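Local coordinates for protein glycoside hydrolase family 81 (PDB 6FOP) that probably hydrolyses beta-1,3-glucans such as laminarin as part of the plant-polysaccharide-degrading cellulosome of Clostridium thermocellum, at residues Tyr155-Ser158 / Gly159-Cys162; Leu206-Thr210 / Val211-Thr215; Leu320-Tyr323 / Ile324-Ala328; Thr381-Glu384 / Gly385-Ala388; Trp437-Arg440 / Asp441-Gly444. One frame throughout, in Å; residues are numbered along the deposited sequence.

Interaction 1. Residues Tyr155-Ser158 / Gly159-Cys162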
loop_
_atom_site.group_PDB
_atom_site.type_symbol
_atom_site.label_atom_id
_atom_site.label_comp_id
_atom_site.label_asym_id
_atom_site.label_seq_id
_atom_site.Cartn_x
_atom_site.Cartn_y
_atom_site.Cartn_z
ATOM N N TYR A 155 -26.677 -23.860 -18.025
ATOM C CA TYR A 155 -26.523 -25.220 -17.551
ATOM C C TYR A 155 -27.376 -25.389 -16.321
ATOM O O TYR A 155 -27.398 -24.528 -15.427
ATOM C CB TYR A 155 -25.053 -25.542 -17.167
ATOM C CG TYR A 155 -24.955 -26.895 -16.527
ATOM C CD1 TYR A 155 -24.899 -28.055 -17.307
ATOM C CD2 TYR A 155 -25.050 -27.035 -15.143
ATOM C CE1 TYR A 155 -24.889 -29.317 -16.719
ATOM C CE2 TYR A 155 -25.040 -28.292 -14.546
ATOM C CZ TYR A 155 -24.954 -29.429 -15.337
ATOM O OH TYR A 155 -24.933 -30.684 -14.750
ATOM N N GLY A 156 -28.033 -26.550 -16.260
ATOM C CA GLY A 156 -28.682 -26.998 -15.048
ATOM C C GLY A 156 -30.181 -26.936 -15.093
ATOM O O GLY A 156 -30.770 -26.385 -16.016
ATOM N N ASP A 157 -30.797 -27.527 -14.086
ATOM C CA ASP A 157 -32.261 -27.516 -13.947
ATOM C C ASP A 157 -32.600 -27.641 -12.461
ATOM O O ASP A 157 -31.697 -27.553 -11.632
ATOM C CB ASP A 157 -32.897 -28.610 -14.811
ATOM C CG ASP A 157 -32.425 -30.016 -14.476
ATOM O OD1 ASP A 157 -32.047 -30.326 -13.335
ATOM O OD2 ASP A 157 -32.517 -30.851 -15.397
ATOM N N SER A 158 -33.875 -27.840 -12.126
ATOM C CA SER A 158 -34.295 -27.854 -10.741
ATOM C C SER A 158 -33.645 -28.947 -9.925
ATOM O O SER A 158 -33.641 -28.839 -8.709
ATOM C CB SER A 158 -35.824 -27.949 -10.634
ATOM O OG SER A 158 -36.295 -29.176 -11.178
ATOM N N GLY A 159 -33.114 -29.991 -10.572
ATOM C CA GLY A 159 -32.485 -31.100 -9.872
ATOM C C GLY A 159 -30.973 -31.154 -9.923
ATOM O O GLY A 159 -30.385 -32.048 -9.330
ATOM N N SER A 160 -30.320 -30.226 -10.616
ATOM C CA SER A 160 -28.860 -30.298 -10.729
ATOM C C SER A 160 -28.193 -29.664 -9.522
ATOM O O SER A 160 -28.773 -28.825 -8.825
ATOM C CB SER A 160 -28.362 -29.639 -12.003
ATOM O OG SER A 160 -28.764 -28.305 -12.044
ATOM N N GLN A 161 -26.974 -30.101 -9.262
ATOM C CA GLN A 161 -26.205 -29.605 -8.116
ATOM C C GLN A 161 -25.731 -28.156 -8.259
ATOM O O GLN A 161 -25.613 -27.417 -7.269
ATOM C CB GLN A 161 -25.017 -30.534 -7.922
ATOM C CG GLN A 161 -24.240 -30.145 -6.738
ATOM C CD GLN A 161 -23.181 -31.091 -6.330
ATOM O OE1 GLN A 161 -22.865 -32.072 -6.993
ATOM N NE2 GLN A 161 -22.585 -30.768 -5.209
ATOM N N CYS A 162 -25.469 -27.771 -9.500
ATOM C CA CYS A 162 -25.048 -26.440 -9.824
ATOM C C CYS A 162 -25.825 -25.907 -10.983
ATOM O O CYS A 162 -26.403 -26.681 -11.761
ATOM C CB CYS A 162 -23.536 -26.361 -10.035
ATOM S SG CYS A 162 -22.900 -26.807 -11.651
#

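Interaction 2. Residues Leu206-Thr210 / Val211-Thr215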
loop_
_atom_site.group_PDB
_atom_site.type_symbol
_atom_site.label_atom_id
_atom_site.label_comp_id
_atom_site.label_asym_id
_atom_site.label_seq_id
_atom_site.Cartn_x
_atom_site.Cartn_y
_atom_site.Cartn_z
ATOM N N LEU A 206 -17.310 -16.729 -13.810
ATOM C CA LEU A 206 -16.696 -17.616 -14.790
ATOM C C LEU A 206 -16.183 -16.807 -15.956
ATOM O O LEU A 206 -16.755 -15.785 -16.289
ATOM C CB LEU A 206 -17.747 -18.611 -15.295
ATOM C CG LEU A 206 -18.413 -19.443 -14.208
ATOM C CD1 LEU A 206 -19.584 -20.235 -14.790
ATOM C CD2 LEU A 206 -17.432 -20.369 -13.523
ATOM N N PRO A 207 -15.142 -17.310 -16.628
ATOM C CA PRO A 207 -14.578 -16.602 -17.762
ATOM C C PRO A 207 -15.322 -16.870 -19.073
ATOM O O PRO A 207 -15.036 -16.208 -20.074
ATOM C CB PRO A 207 -13.144 -17.153 -17.844
ATOM C CG PRO A 207 -13.243 -18.509 -17.233
ATOM C CD PRO A 207 -14.289 -18.417 -16.164
ATOM N N ASP A 208 -16.245 -17.829 -19.083
ATOM C CA ASP A 208 -16.985 -18.170 -20.305
ATOM C C ASP A 208 -18.222 -18.962 -19.898
ATOM O O ASP A 208 -18.395 -19.250 -18.721
ATOM C CB ASP A 208 -16.083 -18.950 -21.302
ATOM C CG ASP A 208 -15.611 -20.277 -20.766
ATOM O OD1 ASP A 208 -16.472 -21.138 -20.525
ATOM O OD2 ASP A 208 -14.377 -20.458 -20.554
ATOM N N ASN A 209 -19.075 -19.298 -20.866
ATOM C CA ASN A 209 -20.296 -20.064 -20.607
ATOM C C ASN A 209 -20.221 -21.498 -21.093
ATOM O O ASN A 209 -21.259 -22.094 -21.332
ATOM C CB ASN A 209 -21.527 -19.369 -21.193
ATOM C CG ASN A 209 -21.529 -19.292 -22.721
ATOM O OD1 ASN A 209 -20.576 -19.676 -23.413
ATOM N ND2 ASN A 209 -22.652 -18.821 -23.260
ATOM N N THR A 210 -19.023 -22.077 -21.171
ATOM C CA THR A 210 -18.916 -23.464 -21.582
ATOM C C THR A 210 -19.115 -24.396 -20.386
ATOM O O THR A 210 -18.765 -24.083 -19.240
ATOM C CB THR A 210 -17.569 -23.776 -22.263
ATOM O OG1 THR A 210 -16.484 -23.742 -21.318
ATOM C CG2 THR A 210 -17.316 -22.808 -23.420
ATOM N N VAL A 211 -19.631 -25.588 -20.703
ATOM C CA VAL A 211 -19.828 -26.600 -19.670
ATOM C C VAL A 211 -18.484 -27.091 -19.154
ATOM O O VAL A 211 -18.352 -27.355 -17.987
ATOM C CB VAL A 211 -20.709 -27.750 -20.208
ATOM C CG1 VAL A 211 -20.807 -28.884 -19.196
ATOM C CG2 VAL A 211 -22.089 -27.207 -20.538
ATOM N N SER A 212 -17.487 -27.192 -20.020
ATOM C CA SER A 212 -16.150 -27.594 -19.597
ATOM C C SER A 212 -15.571 -26.662 -18.497
ATOM O O SER A 212 -15.054 -27.123 -17.486
ATOM C CB SER A 212 -15.200 -27.649 -20.802
ATOM O OG SER A 212 -13.903 -27.992 -20.346
ATOM N N THR A 213 -15.706 -25.356 -18.703
ATOM C CA THR A 213 -15.270 -24.392 -17.715
ATOM C C THR A 213 -16.061 -24.508 -16.431
ATOM O O THR A 213 -15.472 -24.542 -15.343
ATOM C CB THR A 213 -15.313 -22.984 -18.295
ATOM O OG1 THR A 213 -14.372 -22.927 -19.377
ATOM C CG2 THR A 213 -14.981 -21.918 -17.242
ATOM N N LEU A 214 -17.374 -24.622 -16.543
ATOM C CA LEU A 214 -18.218 -24.755 -15.357
ATOM C C LEU A 214 -17.838 -25.990 -14.554
ATOM O O LEU A 214 -17.786 -25.938 -13.330
ATOM C CB LEU A 214 -19.677 -24.812 -15.772
ATOM C CG LEU A 214 -20.702 -24.962 -14.655
ATOM C CD1 LEU A 214 -20.675 -23.769 -13.698
ATOM C CD2 LEU A 214 -22.086 -25.123 -15.264
ATOM N N THR A 215 -17.526 -27.089 -15.245
ATOM C CA THR A 215 -17.129 -28.329 -14.571
ATOM C C THR A 215 -15.849 -28.113 -13.766
ATOM O O THR A 215 -15.725 -28.589 -12.644
ATOM C CB THR A 215 -16.923 -29.451 -15.609
ATOM O OG1 THR A 215 -18.142 -29.648 -16.346
ATOM C CG2 THR A 215 -16.535 -30.729 -14.958
#

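Interaction 3. Residues Leu320-Tyr323 / Ile324-Ala328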
loop_
_atom_site.group_PDB
_atom_site.type_symbol
_atom_site.label_atom_id
_atom_site.label_comp_id
_atom_site.label_asym_id
_atom_site.label_seq_id
_atom_site.Cartn_x
_atom_site.Cartn_y
_atom_site.Cartn_z
ATOM N N LEU A 320 25.833 25.966 -2.161
ATOM C CA LEU A 320 25.147 24.887 -1.429
ATOM C C LEU A 320 25.197 25.126 0.071
ATOM O O LEU A 320 24.209 24.935 0.786
ATOM C CB LEU A 320 25.745 23.543 -1.823
ATOM C CG LEU A 320 25.039 22.317 -1.270
ATOM C CD1 LEU A 320 23.685 22.189 -1.910
ATOM C CD2 LEU A 320 25.803 21.033 -1.508
ATOM N N ASN A 321 26.364 25.564 0.549
ATOM C CA ASN A 321 26.538 25.862 1.960
ATOM C C ASN A 321 25.633 27.003 2.375
ATOM O O ASN A 321 25.057 26.989 3.470
ATOM C CB ASN A 321 27.996 26.184 2.268
ATOM C CG ASN A 321 28.250 26.337 3.750
ATOM O OD1 ASN A 321 28.077 25.407 4.504
ATOM N ND2 ASN A 321 28.639 27.525 4.164
ATOM N N ARG A 322 25.534 28.023 1.522
ATOM C CA ARG A 322 24.615 29.106 1.835
ATOM C C ARG A 322 23.160 28.628 1.906
ATOM O O ARG A 322 22.404 29.050 2.806
ATOM C CB ARG A 322 24.744 30.249 0.811
ATOM C CG ARG A 322 23.696 31.344 0.994
ATOM C CD ARG A 322 24.024 32.575 0.176
ATOM N NE ARG A 322 24.276 32.287 -1.229
ATOM C CZ ARG A 322 23.336 32.096 -2.154
ATOM N NH1 ARG A 322 22.044 32.168 -1.833
ATOM N NH2 ARG A 322 23.704 31.826 -3.405
ATOM N N TYR A 323 22.768 27.752 0.990
ATOM C CA TYR A 323 21.426 27.186 1.070
ATOM C C TYR A 323 21.190 26.443 2.387
ATOM O O TYR A 323 20.114 26.544 2.970
ATOM C CB TYR A 323 21.118 26.255 -0.130
ATOM C CG TYR A 323 21.355 26.846 -1.496
ATOM C CD1 TYR A 323 21.314 28.206 -1.730
ATOM C CD2 TYR A 323 21.660 26.023 -2.577
ATOM C CE1 TYR A 323 21.566 28.723 -2.998
ATOM C CE2 TYR A 323 21.919 26.517 -3.829
ATOM C CZ TYR A 323 21.923 27.882 -4.038
ATOM O OH TYR A 323 22.178 28.362 -5.302
ATOM N N ILE A 324 22.210 25.731 2.849
ATOM C CA ILE A 324 22.152 25.054 4.149
ATOM C C ILE A 324 21.980 26.074 5.281
ATOM O O ILE A 324 21.153 25.882 6.156
ATOM C CB ILE A 324 23.357 24.130 4.340
ATOM C CG1 ILE A 324 23.196 22.877 3.468
ATOM C CG2 ILE A 324 23.579 23.770 5.803
ATOM C CD1 ILE A 324 22.086 21.918 3.907
ATOM N N ASN A 325 22.742 27.169 5.236
ATOM C CA ASN A 325 22.576 28.226 6.245
ATOM C C ASN A 325 21.202 28.873 6.200
ATOM O O ASN A 325 20.637 29.202 7.249
ATOM C CB ASN A 325 23.675 29.279 6.119
ATOM C CG ASN A 325 25.007 28.791 6.651
ATOM O OD1 ASN A 325 25.071 27.960 7.557
ATOM N ND2 ASN A 325 26.074 29.318 6.107
ATOM N N GLU A 326 20.666 29.063 4.999
ATOM C CA GLU A 326 19.337 29.641 4.862
ATOM C C GLU A 326 18.305 28.708 5.521
ATOM O O GLU A 326 17.424 29.176 6.246
ATOM C CB GLU A 326 19.021 29.915 3.374
ATOM C CG GLU A 326 19.850 31.072 2.806
ATOM C CD GLU A 326 19.837 31.236 1.294
ATOM O OE1 GLU A 326 19.219 30.424 0.584
ATOM O OE2 GLU A 326 20.478 32.223 0.796
ATOM N N LEU A 327 18.422 27.410 5.282
ATOM C CA LEU A 327 17.523 26.464 5.912
ATOM C C LEU A 327 17.716 26.416 7.420
ATOM O O LEU A 327 16.740 26.286 8.168
ATOM C CB LEU A 327 17.698 25.077 5.286
ATOM C CG LEU A 327 16.804 23.986 5.870
ATOM C CD1 LEU A 327 15.322 24.264 5.669
ATOM C CD2 LEU A 327 17.204 22.665 5.278
ATOM N N ALA A 328 18.964 26.487 7.879
ATOM C CA ALA A 328 19.230 26.429 9.313
ATOM C C ALA A 328 18.530 27.547 10.076
ATOM O O ALA A 328 18.094 27.339 11.212
ATOM C CB ALA A 328 20.722 26.409 9.591
#

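Interaction 4. Residues Thr381-Glu384 / Gly385-Ala388. With CA (calcium ion), chain C; CA (calcium ion), chain D; ACT (acetate ion), chain X.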
loop_
_atom_site.group_PDB
_atom_site.type_symbol
_atom_site.label_atom_id
_atom_site.label_comp_id
_atom_site.label_asym_id
_atom_site.label_seq_id
_atom_site.Cartn_x
_atom_site.Cartn_y
_atom_site.Cartn_z
ATOM N N THR A 381 6.710 11.771 24.197
ATOM C CA THR A 381 6.378 11.860 25.614
ATOM C C THR A 381 4.996 12.517 25.762
ATOM O O THR A 381 4.754 13.589 25.228
ATOM C CB THR A 381 7.418 12.733 26.347
ATOM O OG1 THR A 381 8.732 12.206 26.104
ATOM C CG2 THR A 381 7.149 12.746 27.832
ATOM N N ALA A 382 4.089 11.848 26.461
ATOM C CA ALA A 382 2.757 12.380 26.738
ATOM C C ALA A 382 2.726 12.845 28.183
ATOM O O ALA A 382 2.620 12.038 29.108
ATOM C CB ALA A 382 1.685 11.300 26.487
ATOM N N LYS A 383 2.853 14.149 28.380
ATOM C CA LYS A 383 2.833 14.733 29.726
ATOM C C LYS A 383 1.398 14.959 30.211
ATOM O O LYS A 383 0.498 15.187 29.417
ATOM C CB LYS A 383 3.612 16.050 29.749
ATOM C CG LYS A 383 5.109 15.850 29.638
ATOM C CD LYS A 383 5.856 17.160 29.842
ATOM C CE LYS A 383 7.354 16.912 29.938
ATOM N NZ LYS A 383 8.102 18.184 30.131
ATOM N N GLU A 384 1.188 14.894 31.519
ATOM C CA GLU A 384 -0.125 15.172 32.102
ATOM C C GLU A 384 -0.620 16.576 31.748
ATOM O O GLU A 384 0.094 17.555 31.942
ATOM C CB GLU A 384 -0.081 14.992 33.620
ATOM C CG GLU A 384 -1.440 15.164 34.289
ATOM C CD GLU A 384 -1.491 14.600 35.694
ATOM O OE1 GLU A 384 -0.417 14.373 36.308
ATOM O OE2 GLU A 384 -2.623 14.386 36.180
ATOM N N GLY A 385 -1.823 16.659 31.181
ATOM C CA GLY A 385 -2.393 17.936 30.760
ATOM C C GLY A 385 -1.855 18.501 29.462
ATOM O O GLY A 385 -2.290 19.577 29.044
ATOM N N GLU A 386 -0.929 17.796 28.803
ATOM C CA GLU A 386 -0.378 18.271 27.539
ATOM C C GLU A 386 -1.443 18.077 26.470
ATOM O O GLU A 386 -2.118 17.050 26.462
ATOM C CB GLU A 386 0.887 17.494 27.186
ATOM C CG GLU A 386 1.692 18.086 26.055
ATOM C CD GLU A 386 2.957 17.295 25.729
ATOM O OE1 GLU A 386 2.998 16.062 25.963
ATOM O OE2 GLU A 386 3.914 17.884 25.174
ATOM N N THR A 387 -1.621 19.055 25.593
ATOM C CA THR A 387 -2.638 18.953 24.545
ATOM C C THR A 387 -2.102 18.888 23.135
ATOM O O THR A 387 -2.874 18.618 22.192
ATOM C CB THR A 387 -3.596 20.137 24.621
ATOM O OG1 THR A 387 -2.852 21.350 24.532
ATOM C CG2 THR A 387 -4.365 20.103 25.932
ATOM N N ALA A 388 -0.806 19.135 22.968
ATOM C CA ALA A 388 -0.166 19.041 21.671
ATOM C C ALA A 388 1.179 18.355 21.809
ATOM O O ALA A 388 1.833 18.460 22.836
ATOM C CB ALA A 388 0.027 20.419 21.075
HETATM CA CA CA C . 4.951 15.799 24.459
HETATM CA CA CA D . 5.449 19.615 24.721
HETATM C C ACT X . -2.860 24.375 22.363
HETATM O O ACT X . -3.327 25.146 21.473
HETATM O OXT ACT X . -2.390 23.239 22.110
HETATM C CH3 ACT X . -2.860 24.835 23.794
HETATM O O HOH W 1 -1.361 14.374 27.359
HETATM O O HOH W 2 3.744 20.288 23.504
HETATM O O HOH W 3 6.271 21.770 24.640
HETATM O O HOH W 4 7.092 18.984 26.308
HETATM O O HOH W 5 4.595 20.567 26.765
#

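Interaction 5. Residues Trp437-Arg440 / Asp441-Gly444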
loop_
_atom_site.group_PDB
_atom_site.type_symbol
_atom_site.label_atom_id
_atom_site.label_comp_id
_atom_site.label_asym_id
_atom_site.label_seq_id
_atom_site.Cartn_x
_atom_site.Cartn_y
_atom_site.Cartn_z
ATOM N N TRP A 437 20.735 7.012 21.508
ATOM C CA TRP A 437 19.405 7.646 21.436
ATOM C C TRP A 437 18.318 6.677 20.923
ATOM O O TRP A 437 17.195 6.622 21.427
ATOM C CB TRP A 437 19.472 8.857 20.495
ATOM C CG TRP A 437 18.263 9.728 20.491
ATOM C CD1 TRP A 437 18.071 10.860 21.230
ATOM C CD2 TRP A 437 17.078 9.577 19.687
ATOM N NE1 TRP A 437 16.865 11.407 20.957
ATOM C CE2 TRP A 437 16.214 10.630 20.038
ATOM C CE3 TRP A 437 16.663 8.645 18.727
ATOM C CZ2 TRP A 437 14.969 10.817 19.434
ATOM C CZ3 TRP A 437 15.405 8.820 18.140
ATOM C CH2 TRP A 437 14.585 9.896 18.489
ATOM N N ALA A 438 18.688 5.906 19.913
ATOM C CA ALA A 438 17.767 5.008 19.237
ATOM C C ALA A 438 17.557 3.676 19.945
ATOM O O ALA A 438 16.714 2.880 19.505
ATOM C CB ALA A 438 18.262 4.755 17.816
ATOM N N SER A 439 18.321 3.382 21.001
ATOM C CA SER A 439 18.141 2.121 21.705
ATOM C C SER A 439 16.706 1.997 22.263
ATOM O O SER A 439 16.047 3.020 22.587
ATOM C CB SER A 439 19.173 2.005 22.825
ATOM O OG SER A 439 18.787 2.780 23.924
ATOM N N ARG A 440 16.235 0.751 22.380
ATOM C CA ARG A 440 14.885 0.477 22.904
ATOM C C ARG A 440 14.635 1.066 24.290
ATOM O O ARG A 440 13.527 1.518 24.564
ATOM C CB ARG A 440 14.549 -1.027 22.905
ATOM C CG ARG A 440 14.027 -1.537 21.571
ATOM C CD ARG A 440 13.369 -2.908 21.721
ATOM N NE ARG A 440 12.188 -2.828 22.584
ATOM C CZ ARG A 440 10.990 -2.355 22.223
ATOM N NH1 ARG A 440 10.757 -1.913 20.988
ATOM N NH2 ARG A 440 10.002 -2.319 23.112
ATOM N N ASP A 441 15.672 1.105 25.133
ATOM C CA ASP A 441 15.559 1.679 26.473
ATOM C C ASP A 441 15.416 3.213 26.478
ATOM O O ASP A 441 14.947 3.792 27.470
ATOM C CB ASP A 441 16.781 1.303 27.331
ATOM C CG ASP A 441 16.910 -0.194 27.578
ATOM O OD1 ASP A 441 15.885 -0.909 27.650
ATOM O OD2 ASP A 441 18.059 -0.665 27.711
ATOM N N ASN A 442 15.838 3.859 25.389
ATOM C CA ASN A 442 15.691 5.280 25.220
ATOM C C ASN A 442 14.512 5.578 24.302
ATOM O O ASN A 442 13.391 5.304 24.710
ATOM C CB ASN A 442 17.045 5.898 24.813
ATOM C CG ASN A 442 18.067 5.803 25.939
ATOM O OD1 ASN A 442 17.717 5.986 27.102
ATOM N ND2 ASN A 442 19.313 5.514 25.608
ATOM N N TRP A 443 14.733 6.106 23.100
ATOM C CA TRP A 443 13.620 6.527 22.252
ATOM C C TRP A 443 13.145 5.454 21.267
ATOM O O TRP A 443 12.127 5.664 20.571
ATOM C CB TRP A 443 13.979 7.852 21.546
ATOM C CG TRP A 443 14.293 8.860 22.612
ATOM C CD1 TRP A 443 15.542 9.267 23.046
ATOM C CD2 TRP A 443 13.354 9.484 23.476
ATOM N NE1 TRP A 443 15.411 10.123 24.102
ATOM C CE2 TRP A 443 14.087 10.268 24.402
ATOM C CE3 TRP A 443 11.950 9.461 23.563
ATOM C CZ2 TRP A 443 13.460 11.028 25.392
ATOM C CZ3 TRP A 443 11.328 10.237 24.527
ATOM C CH2 TRP A 443 12.083 11.000 25.441
ATOM N N GLY A 444 13.873 4.337 21.164
ATOM C CA GLY A 444 13.534 3.318 20.185
ATOM C C GLY A 444 12.206 2.623 20.442
ATOM O O GLY A 444 11.540 2.197 19.483
#

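Interaction 1. Residues Tyr155-Ser158 / Gly159-Cys162
Asp157 and Ser160 supply the polar part of this local contact, linked by one backbone bond and one bond from backbone to hydroxyl. Ser160 N donates to Asp157 O over 3.2 Å, the closing bond of a type I beta turn. In the reverse sense, Asp157 N donates to Ser160 OG at 3.0 Å. A chi1 of 58° holds that hydroxyl between the backbone N and carbonyl carbon of Ser160, facing back across the turn. A third bond runs from Gly159 N to Asp157 OD1, 3.0 Å long, with the two-residue spacing of an Asx turn; the carboxylate oxygen is approached on its anti side, 34° out of plane. This bond ties OD1 back over the turn.

The weaker contacts lie at the base of the loop. The edge of the Tyr155 ring meets Cys162 O close to the ring plane, with CE2 3.5 Å from the oxygen. Cys162 SG stands obliquely beside the same ring, 4.9 Å from its centroid, a sulfur-aromatic contact. Between base and turn, Gly156 CA passes 3.3 Å from Ser160 OG; a side chain here would run into Ser160 OG and Cys162 O, and the backbone angles (phi 108°) also suit glycine.

Leu214 of helix 211-220 packs on both Tyr155 and Cys162, while Trp182 NE1 donates to Ser160 O. The whole is a beta-hairpin loop at the surface, with a type I turn at Asp157-Ser160, joining antiparallel strands 152-155 and 162-167, the first of which lies at the margin of its sheet.

Interaction 2. Residues Leu206-Thr210 / Val211-Thr215
The carboxylate of Asp208 is the flat group to which Thr213 and Thr210 are fastened. At its edge, OD2 offers its syn lone pair to Thr213 OG1, which donates over 2.7 Å. Also at the edge, OD1 uses its anti lone pair for Thr210 N at 2.8 Å, whereas Thr210 OG1 comes from above the plane, 38° out of it, to donate to the same OD1 at 2.7 Å. The pattern is an Asx turn running straight into a helix N-cap: the bond from Thr210 N forms the turn, and Thr210 caps helix 211-220. Three donors grip one carboxylate and fix its rotation, and its position near the start of the helix would probably favour the charged form.

Capping follows from the torsion of Thr210, whose OG1 sits between its own N and carbonyl carbon (chi1 70°). There it accepts from Thr213 N at 3.2 Å while its proton goes to Asp208, linking Asx turn and helix. The first helical bond, from Leu214 N to Thr210 O, is 3.1 Å long.

An apolar flank accompanies this network. Thr213 divides its side chain, with OG1 beside its backbone N for the aspartate and CG2 on the other branch, set against CD and CG of Pro207. Tyr279 lies against both residues, and Tyr217, further along the helix, covers Pro207 and Leu206. The side chains of Leu206 and Leu214 meet at a slant, with Leu206 CD1 3.9 Å from Leu214 CD1.

Interaction 3. Residues Leu320-Tyr323 / Ile324-Ala328
A bend at chi3 (52°) turns the otherwise extended chain of Arg322 back along the helix, and Glu326, its CG beside the backbone N (chi1 -70°), runs alongside it in the same direction. Arg322 NH1 then forms a salt bridge with Glu326 OE2 at 3.1 Å. The oxygen lies at the edge of the guanidinium, in its plane, yet is itself met somewhat out of the carboxylate plane on the syn side, with the two planes 58° apart. The aliphatic part joins in as well, Arg322 CG coming 3.3 Å from Glu326 OE2.

This is the i to i+4 pairing of an alpha-helix, here helix 317-329, whose own bond from Glu326 N to Arg322 O measures 2.8 Å. Arg322 is shared: its NH2 makes a second salt bridge to Glu636, which also accepts from Tyr323 OH. Glu326 OE1 rests near the edge of the Tyr323 ring, 3.8 Å from CD1.

On another side of the helix, Asn321 and Asn325 cross obliquely, and both OD1 atoms accept from Asn361 ND2. The buried side carries Ile324 and Leu327, which pack on helices 339-359 and 362-379, while Tyr323 lies against helix 646-659.

Interaction 4. Residues Thr381-Glu384 / Gly385-Ala388
Glu386 points its side chain back across the turn toward Thr381 and Lys383. CG lies anti to its backbone N (chi1 -168°), the start of an extended chain that carries the carboxylate out to the calcium ions. The first calcium is chelated through both oxygens, OE1 at 2.5 Å and OE2 at 2.4 Å, and also takes Thr381 O as a ligand. OE2 bridges onward to the second calcium, again at 2.4 Å, an ion whose shell includes four waters.

Lys383 is oriented quite differently. Its aliphatic chain leads away from the turn, while its backbone N donates to Glu386 OE1 over 3.1 Å in a nearly straight bond (174°). OE1 receives this N-H on the anti side, tilted out of the carboxylate plane, and thus has a backbone N-H as well as the metal for a partner. The backbone closes the loop: Glu386 N donates to Lys383 O at 3.0 Å in a type II beta turn, with Gly385 taking the positive phi of 78°. A water donates to both Lys383 O and Glu386 O, spanning the mouth of the turn, and another, bound to the second calcium, donates to Ala388 O.

Asp378 contributes to both metals, and Lys389 O completes the protein ligands of the first. The arrangement is a surface two-calcium site, bridged by carboxylate and set in the loop between helix 362-379 and strand 390-394.

Interaction 5. Residues Trp437-Arg440 / Asp441-Gly444
Trp443 lies over Trp437, and its side chain can be followed across the lower-numbered indole. CB comes first, 3.6 Å from the centroid of the six-membered ring of Trp437 and almost on its normal, a CH-pi contact over the face. The torsion that keeps CG beside the backbone N of Trp443 (chi1 -58°) then lays its five-membered ring over that of Trp437. CG passes 3.7 Å from Trp437 CE2. CD1 makes the closest approach, 3.3 Å from Trp437 NE1 and above the ring plane toward its rim. NE1 comes next, 3.7 Å from the other NE1. The five-membered rings form an offset stack with centroids 4.2 Å apart and planes at 30°, although the side chains as a whole cross at about a right angle. The far part of the ring leaves Trp437 and meets Thr381.

Backbone bonds fix the approach. Trp443 N donates to Trp437 O at 3.0 Å. Ser439 O accepts from both Asn442 N and Gly444 N; the second bond closes a wider pi-type turn. Ser439 is also the N-cap, its OG receiving a weak bond from Asn442 N, though the main partner of this hydroxyl is Gln436 O.

Trp437 NE1 donates to Glu377 on helix 362-379, and Ile430 of helix 416-433 packs on the same indole. The tryptophan pair thus sits at the break between helices 435-438 and 440-455, against the end of helix 362-379 and the loop beyond it.

Overall arrangement
The five contacts fall into two distant groups. Interactions 1 and 2 join turn and helix on one side of the molecule, in its beta-rich part, where Leu214 of interaction 2 packs on Tyr155 and Cys162 of interaction 1. Interactions 3, 4 and 5 belong to the helical C-terminal domain of family 81, across the chain's centre from the first two; 4 and 5 touch where Thr381 OG1 meets Trp443, while interaction 3 stands about 19 Å from interaction 5 at the nearest atoms. Interactions 1 and 4 are surface turns, both closed by hydrogen bonds, the second also tied by calcium. The remaining three are partly buried: a cap network, an intrahelical salt bridge over a packed face, and stacked indoles.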